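Local coordinates for protein serine-tRNA ligase (Naegleria fowleri, PDB 6BLJ) that probably attaches serine to its cognate tRNA in the cytosol through a seryl-adenylate intermediate, as a class II aminoacyl-tRNA synthetase, at residues A[211-216]-A[329-334]; A[267-272]-A[313-318]. All blocks are in the same frame, centred on the assembly; numbering follows the deposited sequence.

Contact 1: A[211-216]-A[329-334]. With AMP (adenosine monophosphate), chain D.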
loop_
_atom_site.group_PDB
_atom_site.type_symbol
_atom_site.label_atom_id
_atom_site.label_comp_id
_atom_site.label_asym_id
_atom_site.label_seq_id
_atom_site.Cartn_x
_atom_site.Cartn_y
_atom_site.Cartn_z
ATOM N N GLY A 211 -1.739 -15.622 -9.139
ATOM C CA GLY A 211 -0.814 -14.506 -9.298
ATOM C C GLY A 211 0.633 -14.915 -9.095
ATOM O O GLY A 211 0.973 -16.096 -9.012
ATOM N N GLY A 212 1.502 -13.908 -9.018
ATOM C CA GLY A 212 2.931 -14.180 -8.941
ATOM C C GLY A 212 3.273 -15.077 -7.759
ATOM O O GLY A 212 2.644 -15.008 -6.698
ATOM N N ARG A 213 4.256 -15.959 -7.969
ATOM C CA ARG A 213 4.711 -16.970 -7.003
ATOM C C ARG A 213 3.640 -17.997 -6.636
ATOM O O ARG A 213 3.872 -18.828 -5.746
ATOM C CB ARG A 213 5.247 -16.332 -5.709
ATOM C CG ARG A 213 6.343 -15.219 -5.944
ATOM C CD ARG A 213 7.042 -14.809 -4.593
ATOM N NE ARG A 213 8.031 -13.756 -4.808
ATOM C CZ ARG A 213 9.327 -13.988 -5.022
ATOM N NH1 ARG A 213 9.803 -15.233 -5.017
ATOM N NH2 ARG A 213 10.155 -12.978 -5.243
ATOM N N GLY A 214 2.479 -17.986 -7.287
ATOM C CA GLY A 214 1.451 -18.979 -6.967
ATOM C C GLY A 214 1.855 -20.384 -7.383
ATOM O O GLY A 214 2.538 -20.594 -8.389
ATOM N N TYR A 215 1.408 -21.380 -6.609
ATOM C CA TYR A 215 1.773 -22.760 -6.910
ATOM C C TYR A 215 0.658 -23.707 -6.493
ATOM O O TYR A 215 -0.080 -23.439 -5.543
ATOM C CB TYR A 215 3.096 -23.174 -6.210
ATOM C CG TYR A 215 3.022 -23.169 -4.680
ATOM C CD1 TYR A 215 3.144 -21.973 -3.961
ATOM C CD2 TYR A 215 2.862 -24.357 -3.958
ATOM C CE1 TYR A 215 3.084 -21.958 -2.556
ATOM C CE2 TYR A 215 2.818 -24.360 -2.546
ATOM C CZ TYR A 215 2.919 -23.155 -1.866
ATOM O OH TYR A 215 2.864 -23.127 -0.497
ATOM N N PHE A 216 0.538 -24.818 -7.223
ATOM C CA PHE A 216 -0.134 -26.020 -6.732
ATOM C C PHE A 216 0.922 -27.065 -6.406
ATOM O O PHE A 216 1.878 -27.236 -7.166
ATOM C CB PHE A 216 -1.084 -26.653 -7.763
ATOM C CG PHE A 216 -2.300 -25.827 -8.112
ATOM C CD1 PHE A 216 -3.569 -26.199 -7.653
ATOM C CD2 PHE A 216 -2.191 -24.745 -8.964
ATOM C CE1 PHE A 216 -4.715 -25.460 -8.020
ATOM C CE2 PHE A 216 -3.332 -23.978 -9.336
ATOM C CZ PHE A 216 -4.592 -24.346 -8.872
ATOM N N ARG A 329 10.634 -19.178 -1.823
ATOM C CA ARG A 329 10.091 -17.898 -1.374
ATOM C C ARG A 329 8.756 -17.703 -2.068
ATOM O O ARG A 329 8.716 -17.452 -3.281
ATOM C CB ARG A 329 11.044 -16.742 -1.701
ATOM C CG ARG A 329 10.520 -15.384 -1.245
ATOM C CD ARG A 329 11.433 -14.246 -1.699
ATOM N NE ARG A 329 12.794 -14.411 -1.200
ATOM C CZ ARG A 329 13.196 -14.046 0.013
ATOM N NH1 ARG A 329 12.343 -13.471 0.855
ATOM N NH2 ARG A 329 14.457 -14.246 0.382
ATOM N N VAL A 330 7.672 -17.780 -1.296
ATOM C CA VAL A 330 6.315 -17.724 -1.812
ATOM C C VAL A 330 5.515 -16.724 -0.976
ATOM O O VAL A 330 6.011 -16.177 0.005
ATOM C CB VAL A 330 5.650 -19.114 -1.810
ATOM C CG1 VAL A 330 6.280 -20.009 -2.881
ATOM C CG2 VAL A 330 5.797 -19.772 -0.425
ATOM N N HIS A 331 4.265 -16.480 -1.391
ATOM C CA HIS A 331 3.339 -15.640 -0.639
ATOM C C HIS A 331 2.519 -16.420 0.377
ATOM O O HIS A 331 1.874 -15.793 1.223
ATOM C CB HIS A 331 2.360 -14.914 -1.571
ATOM C CG HIS A 331 3.022 -14.035 -2.584
ATOM N ND1 HIS A 331 3.787 -12.943 -2.238
ATOM C CD2 HIS A 331 3.005 -14.071 -3.939
ATOM C CE1 HIS A 331 4.223 -12.349 -3.338
ATOM N NE2 HIS A 331 3.770 -13.019 -4.383
ATOM N N GLN A 332 2.542 -17.755 0.314
ATOM C CA GLN A 332 1.663 -18.611 1.107
ATOM C C GLN A 332 2.409 -19.883 1.486
ATOM O O GLN A 332 2.840 -20.634 0.602
ATOM C CB GLN A 332 0.396 -18.942 0.303
ATOM C CG GLN A 332 -0.562 -19.931 0.939
ATOM C CD GLN A 332 -1.626 -20.390 -0.060
ATOM O OE1 GLN A 332 -2.231 -19.580 -0.758
ATOM N NE2 GLN A 332 -1.823 -21.693 -0.157
ATOM N N PHE A 333 2.544 -20.135 2.788
ATOM C CA PHE A 333 3.225 -21.341 3.253
ATOM C C PHE A 333 2.771 -21.663 4.675
ATOM O O PHE A 333 2.328 -20.780 5.424
ATOM C CB PHE A 333 4.756 -21.166 3.180
ATOM C CG PHE A 333 5.282 -20.010 4.017
ATOM C CD1 PHE A 333 5.292 -18.721 3.511
ATOM C CD2 PHE A 333 5.763 -20.219 5.303
ATOM C CE1 PHE A 333 5.787 -17.645 4.265
ATOM C CE2 PHE A 333 6.247 -19.153 6.068
ATOM C CZ PHE A 333 6.258 -17.857 5.535
ATOM N N GLU A 334 2.875 -22.943 5.045
ATOM C CA GLU A 334 2.576 -23.348 6.416
ATOM C C GLU A 334 3.835 -23.311 7.258
ATOM O O GLU A 334 4.939 -23.579 6.770
ATOM C CB GLU A 334 1.958 -24.754 6.491
ATOM C CG GLU A 334 0.500 -24.799 6.066
ATOM C CD GLU A 334 0.318 -24.607 4.555
ATOM O OE1 GLU A 334 0.975 -25.341 3.773
ATOM O OE2 GLU A 334 -0.491 -23.743 4.156
HETATM P P AMP D . 10.964 -14.808 9.369
HETATM O O1P AMP D . 11.181 -13.766 8.270
HETATM O O2P AMP D . 9.723 -14.759 10.169
HETATM O O3P AMP D . 12.216 -14.856 10.234
HETATM O "O5'" AMP D . 10.933 -16.208 8.609
HETATM C "C5'" AMP D . 10.895 -17.437 9.321
HETATM C "C4'" AMP D . 11.099 -18.606 8.380
HETATM O "O4'" AMP D . 9.939 -18.755 7.522
HETATM C "C3'" AMP D . 12.259 -18.467 7.418
HETATM O "O3'" AMP D . 13.496 -18.832 8.000
HETATM C "C2'" AMP D . 11.850 -19.357 6.258
HETATM O "O2'" AMP D . 12.106 -20.715 6.574
HETATM C "C1'" AMP D . 10.339 -19.143 6.227
HETATM N N9 AMP D . 9.917 -18.097 5.264
HETATM C C8 AMP D . 9.990 -16.740 5.453
HETATM N N7 AMP D . 9.542 -16.035 4.439
HETATM C C5 AMP D . 9.144 -16.993 3.520
HETATM C C6 AMP D . 8.579 -16.898 2.232
HETATM N N6 AMP D . 8.255 -15.737 1.637
HETATM N N1 AMP D . 8.333 -18.047 1.568
HETATM C C2 AMP D . 8.607 -19.211 2.170
HETATM N N3 AMP D . 9.114 -19.427 3.388
HETATM C C4 AMP D . 9.372 -18.272 4.015
HETATM O O HOH W 1 2.704 -18.103 -3.435
HETATM O O HOH W 2 2.597 -25.082 1.588
#
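R213 lays its extended side chain across the H331 ring and along R329, and Y215 reaches past V330 to the backbone of Q332; together they make up most of what 211-216 contributes, with H331 the main partner opposite. In R213, CG stands anti to the carbonyl carbon (chi1 -52°) and the chain then runs straight, which carries CD over one face of the imidazole, 4.0 Å from its centroid, in a CH-pi contact. The guanidinium stands almost upright to that ring. Its NH1 donates to R329 O at 3.0 Å, a bent bond, while CD of R329 lies over one guanidinium face. The carbonyl oxygens of K322 and D323 also accept from R213, and D323 and E316 pair with the R329 guanidinium. G212 O sits in plane at the imidazole edge, and ND1 bonds to R314 O, which fixes the ring. Y215 OH donates to Q332 O at 2.7 Å and accepts from a water that also donates to E334 OE1; a second water joins R213 O to H331 N. V330 reads the adenine, its N hydrogen-bonded to AMP N1 at 3.0 Å and its O accepting from N6, with the purine over one face of the F333 ring. R213 and Y215 thus bond to carbonyls on both sides of V330, consistent with the loop helping to hold the adenine-reading backbone in place.

Contact 2: A[267-272]-A[313-318]. With AMP (adenosine monophosphate), chain D.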
loop_
_atom_site.group_PDB
_atom_site.type_symbol
_atom_site.label_atom_id
_atom_site.label_comp_id
_atom_site.label_asym_id
_atom_site.label_seq_id
_atom_site.Cartn_x
_atom_site.Cartn_y
_atom_site.Cartn_z
ATOM N N GLU A 267 4.930 -6.330 3.789
ATOM C CA GLU A 267 4.690 -7.719 4.166
ATOM C C GLU A 267 3.227 -8.135 4.201
ATOM O O GLU A 267 2.898 -9.259 3.775
ATOM C CB GLU A 267 5.330 -7.981 5.538
ATOM C CG GLU A 267 5.028 -9.361 6.114
ATOM C CD GLU A 267 5.738 -9.571 7.451
ATOM O OE1 GLU A 267 5.261 -9.099 8.514
ATOM O OE2 GLU A 267 6.780 -10.215 7.416
ATOM N N LEU A 268 2.333 -7.294 4.711
ATOM C CA LEU A 268 1.000 -7.736 5.121
ATOM C C LEU A 268 -0.055 -7.460 4.051
ATOM O O LEU A 268 -0.229 -6.317 3.633
ATOM C CB LEU A 268 0.596 -7.043 6.425
ATOM C CG LEU A 268 1.525 -7.372 7.595
ATOM C CD1 LEU A 268 1.121 -6.558 8.845
ATOM C CD2 LEU A 268 1.473 -8.848 7.898
ATOM N N TYR A 269 -0.779 -8.496 3.637
ATOM C CA TYR A 269 -1.967 -8.288 2.811
ATOM C C TYR A 269 -3.122 -7.711 3.635
ATOM O O TYR A 269 -3.295 -8.033 4.814
ATOM C CB TYR A 269 -2.441 -9.608 2.200
ATOM C CG TYR A 269 -1.550 -10.224 1.122
ATOM C CD1 TYR A 269 -1.692 -9.873 -0.222
ATOM C CD2 TYR A 269 -0.605 -11.189 1.454
ATOM C CE1 TYR A 269 -0.904 -10.459 -1.210
ATOM C CE2 TYR A 269 0.197 -11.789 0.476
ATOM C CZ TYR A 269 0.050 -11.424 -0.848
ATOM O OH TYR A 269 0.824 -12.031 -1.814
ATOM N N THR A 270 -3.962 -6.901 2.991
ATOM C CA THR A 270 -5.207 -6.439 3.604
ATOM C C THR A 270 -6.365 -7.321 3.148
ATOM O O THR A 270 -6.406 -7.752 1.989
ATOM C CB THR A 270 -5.476 -4.973 3.230
ATOM O OG1 THR A 270 -4.437 -4.150 3.772
ATOM C CG2 THR A 270 -6.830 -4.493 3.772
ATOM N N VAL A 271 -7.314 -7.592 4.049
ATOM C CA VAL A 271 -8.483 -8.424 3.759
ATOM C C VAL A 271 -9.743 -7.653 4.124
ATOM O O VAL A 271 -9.863 -7.185 5.263
ATOM C CB VAL A 271 -8.429 -9.745 4.546
ATOM C CG1 VAL A 271 -9.789 -10.432 4.531
ATOM C CG2 VAL A 271 -7.370 -10.626 3.962
ATOM N N THR A 272 -10.683 -7.526 3.178
ATOM C CA THR A 272 -11.894 -6.744 3.398
ATOM C C THR A 272 -13.146 -7.534 3.022
ATOM O O THR A 272 -13.098 -8.490 2.248
ATOM C CB THR A 272 -11.881 -5.446 2.582
ATOM O OG1 THR A 272 -11.924 -5.786 1.194
ATOM C CG2 THR A 272 -10.607 -4.641 2.857
ATOM N N PHE A 313 1.117 -15.608 5.260
ATOM C CA PHE A 313 0.964 -14.868 4.009
ATOM C C PHE A 313 1.895 -13.666 4.006
ATOM O O PHE A 313 1.894 -12.873 4.957
ATOM C CB PHE A 313 -0.479 -14.406 3.811
ATOM C CG PHE A 313 -1.502 -15.527 3.874
ATOM C CD1 PHE A 313 -1.938 -16.160 2.715
ATOM C CD2 PHE A 313 -2.031 -15.935 5.094
ATOM C CE1 PHE A 313 -2.902 -17.180 2.774
ATOM C CE2 PHE A 313 -2.982 -16.961 5.162
ATOM C CZ PHE A 313 -3.415 -17.574 4.004
ATOM N N ARG A 314 2.678 -13.514 2.936
ATOM C CA ARG A 314 3.659 -12.438 2.876
ATOM C C ARG A 314 3.710 -11.850 1.476
ATOM O O ARG A 314 3.914 -12.577 0.501
ATOM C CB ARG A 314 5.036 -12.944 3.300
ATOM C CG ARG A 314 5.027 -13.452 4.732
ATOM C CD ARG A 314 6.398 -13.647 5.240
ATOM N NE ARG A 314 6.377 -14.191 6.583
ATOM C CZ ARG A 314 7.442 -14.211 7.368
ATOM N NH1 ARG A 314 8.595 -13.698 6.923
ATOM N NH2 ARG A 314 7.352 -14.750 8.576
ATOM N N LYS A 315 3.558 -10.525 1.388
ATOM C CA LYS A 315 3.534 -9.868 0.090
ATOM C C LYS A 315 4.913 -9.887 -0.580
ATOM O O LYS A 315 4.992 -9.880 -1.809
ATOM C CB LYS A 315 3.033 -8.430 0.234
ATOM C CG LYS A 315 1.578 -8.314 0.717
ATOM C CD LYS A 315 1.048 -6.899 0.491
ATOM C CE LYS A 315 1.915 -5.887 1.232
ATOM N NZ LYS A 315 1.236 -4.576 1.340
ATOM N N GLU A 316 5.994 -9.923 0.200
ATOM C CA GLU A 316 7.362 -9.970 -0.351
ATOM C C GLU A 316 7.612 -8.827 -1.338
ATOM O O GLU A 316 8.294 -8.991 -2.355
ATOM C CB GLU A 316 7.644 -11.322 -1.021
ATOM C CG GLU A 316 7.556 -12.515 -0.063
ATOM C CD GLU A 316 8.635 -12.458 0.989
ATOM O OE1 GLU A 316 9.759 -12.054 0.623
ATOM O OE2 GLU A 316 8.364 -12.812 2.164
ATOM N N VAL A 317 7.064 -7.653 -1.034
ATOM C CA VAL A 317 7.206 -6.523 -1.954
ATOM C C VAL A 317 8.675 -6.157 -2.147
ATOM O O VAL A 317 9.098 -5.810 -3.256
ATOM C CB VAL A 317 6.371 -5.322 -1.474
ATOM C CG1 VAL A 317 6.700 -4.073 -2.309
ATOM C CG2 VAL A 317 4.907 -5.644 -1.646
ATOM N N GLY A 318 9.471 -6.210 -1.079
ATOM C CA GLY A 318 10.884 -5.899 -1.212
ATOM C C GLY A 318 11.716 -6.927 -1.974
ATOM O O GLY A 318 12.872 -6.634 -2.302
HETATM P P AMP D . 10.964 -14.808 9.369
HETATM O O1P AMP D . 11.181 -13.766 8.270
HETATM O O2P AMP D . 9.723 -14.759 10.169
HETATM O O3P AMP D . 12.216 -14.856 10.234
HETATM O "O5'" AMP D . 10.933 -16.208 8.609
HETATM C "C5'" AMP D . 10.895 -17.437 9.321
HETATM C "C4'" AMP D . 11.099 -18.606 8.380
HETATM O "O4'" AMP D . 9.939 -18.755 7.522
HETATM C "C3'" AMP D . 12.259 -18.467 7.418
HETATM O "O3'" AMP D . 13.496 -18.832 8.000
HETATM C "C2'" AMP D . 11.850 -19.357 6.258
HETATM O "O2'" AMP D . 12.106 -20.715 6.574
HETATM C "C1'" AMP D . 10.339 -19.143 6.227
HETATM N N9 AMP D . 9.917 -18.097 5.264
HETATM C C8 AMP D . 9.990 -16.740 5.453
HETATM N N7 AMP D . 9.542 -16.035 4.439
HETATM C C5 AMP D . 9.144 -16.993 3.520
HETATM C C6 AMP D . 8.579 -16.898 2.232
HETATM N N6 AMP D . 8.255 -15.737 1.637
HETATM N N1 AMP D . 8.333 -18.047 1.568
HETATM C C2 AMP D . 8.607 -19.211 2.170
HETATM N N3 AMP D . 9.114 -19.427 3.388
HETATM C C4 AMP D . 9.372 -18.272 4.015
HETATM O O HOH W 3 -1.598 -4.305 1.896
HETATM O O HOH W 4 -0.168 -10.905 5.106
#
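E267 and K315 bring their backbones closest, with CA atoms 4.8 Å apart, and K315 N donates to E267 O at 2.8 Å, while R314 CA adds a longer C-H...O contact to the same oxygen. From this point the K315 side chain runs back over Y269, the two passing in opposite directions. Its CG sits squarely above the centre of the phenol ring, 3.5 Å from the centroid and only 3° off the normal, a CH-pi contact. A bend at chi3 (-59°) then turns CE and NZ towards L268 O, to which NZ makes a weak hydrogen bond of 3.2 Å. The ammonium also donates to D265 O, and a water bridges it to L268 O, so backbone oxygens and a bound water serve the buried ammonium. CB of F313 packs against Y269 CD2, and another water links Y269 N to F313 O. E267 and R314 lie side by side: OE1 is held by Q263, and OE2 hovers over one face of the guanidinium, 4.0 Å from NH1, a long salt bridge in which no N-H points at the oxygen. NH1 and NH2 are directed to AMP O1P and O2P instead, both at 2.9 Å, while NE bonds to A282 O; E316 OE2 accepts from adenine N6. In the fold, 267-272 leads from helix 263-266 into strand 270-272, which pairs with strand 278-280 and continues its sheet into the second subunit, while 313-318 leaves the end of strand 304-313 for the loop that precedes strand 332-342.

The two contacts illustrate how one ligand site can be supported from separate parts of a chain. Their centres lie about 12 Å apart, and contact 2 is nested within the loop that contact 1 closes, giving the order 211-216, 267-272, 313-318, 329-334. The last two segments flank the long loop between antiparallel strands 304-313 and 332-342 of the large mixed sheet, the strand-loop-strand of class II motif 2. They join directly, R329 forming a salt bridge with E316. Contact 1 thus serves the adenine and contact 2 both base and phosphate; both also touch the second subunit, which suggests that the nucleotide site lies near the interface.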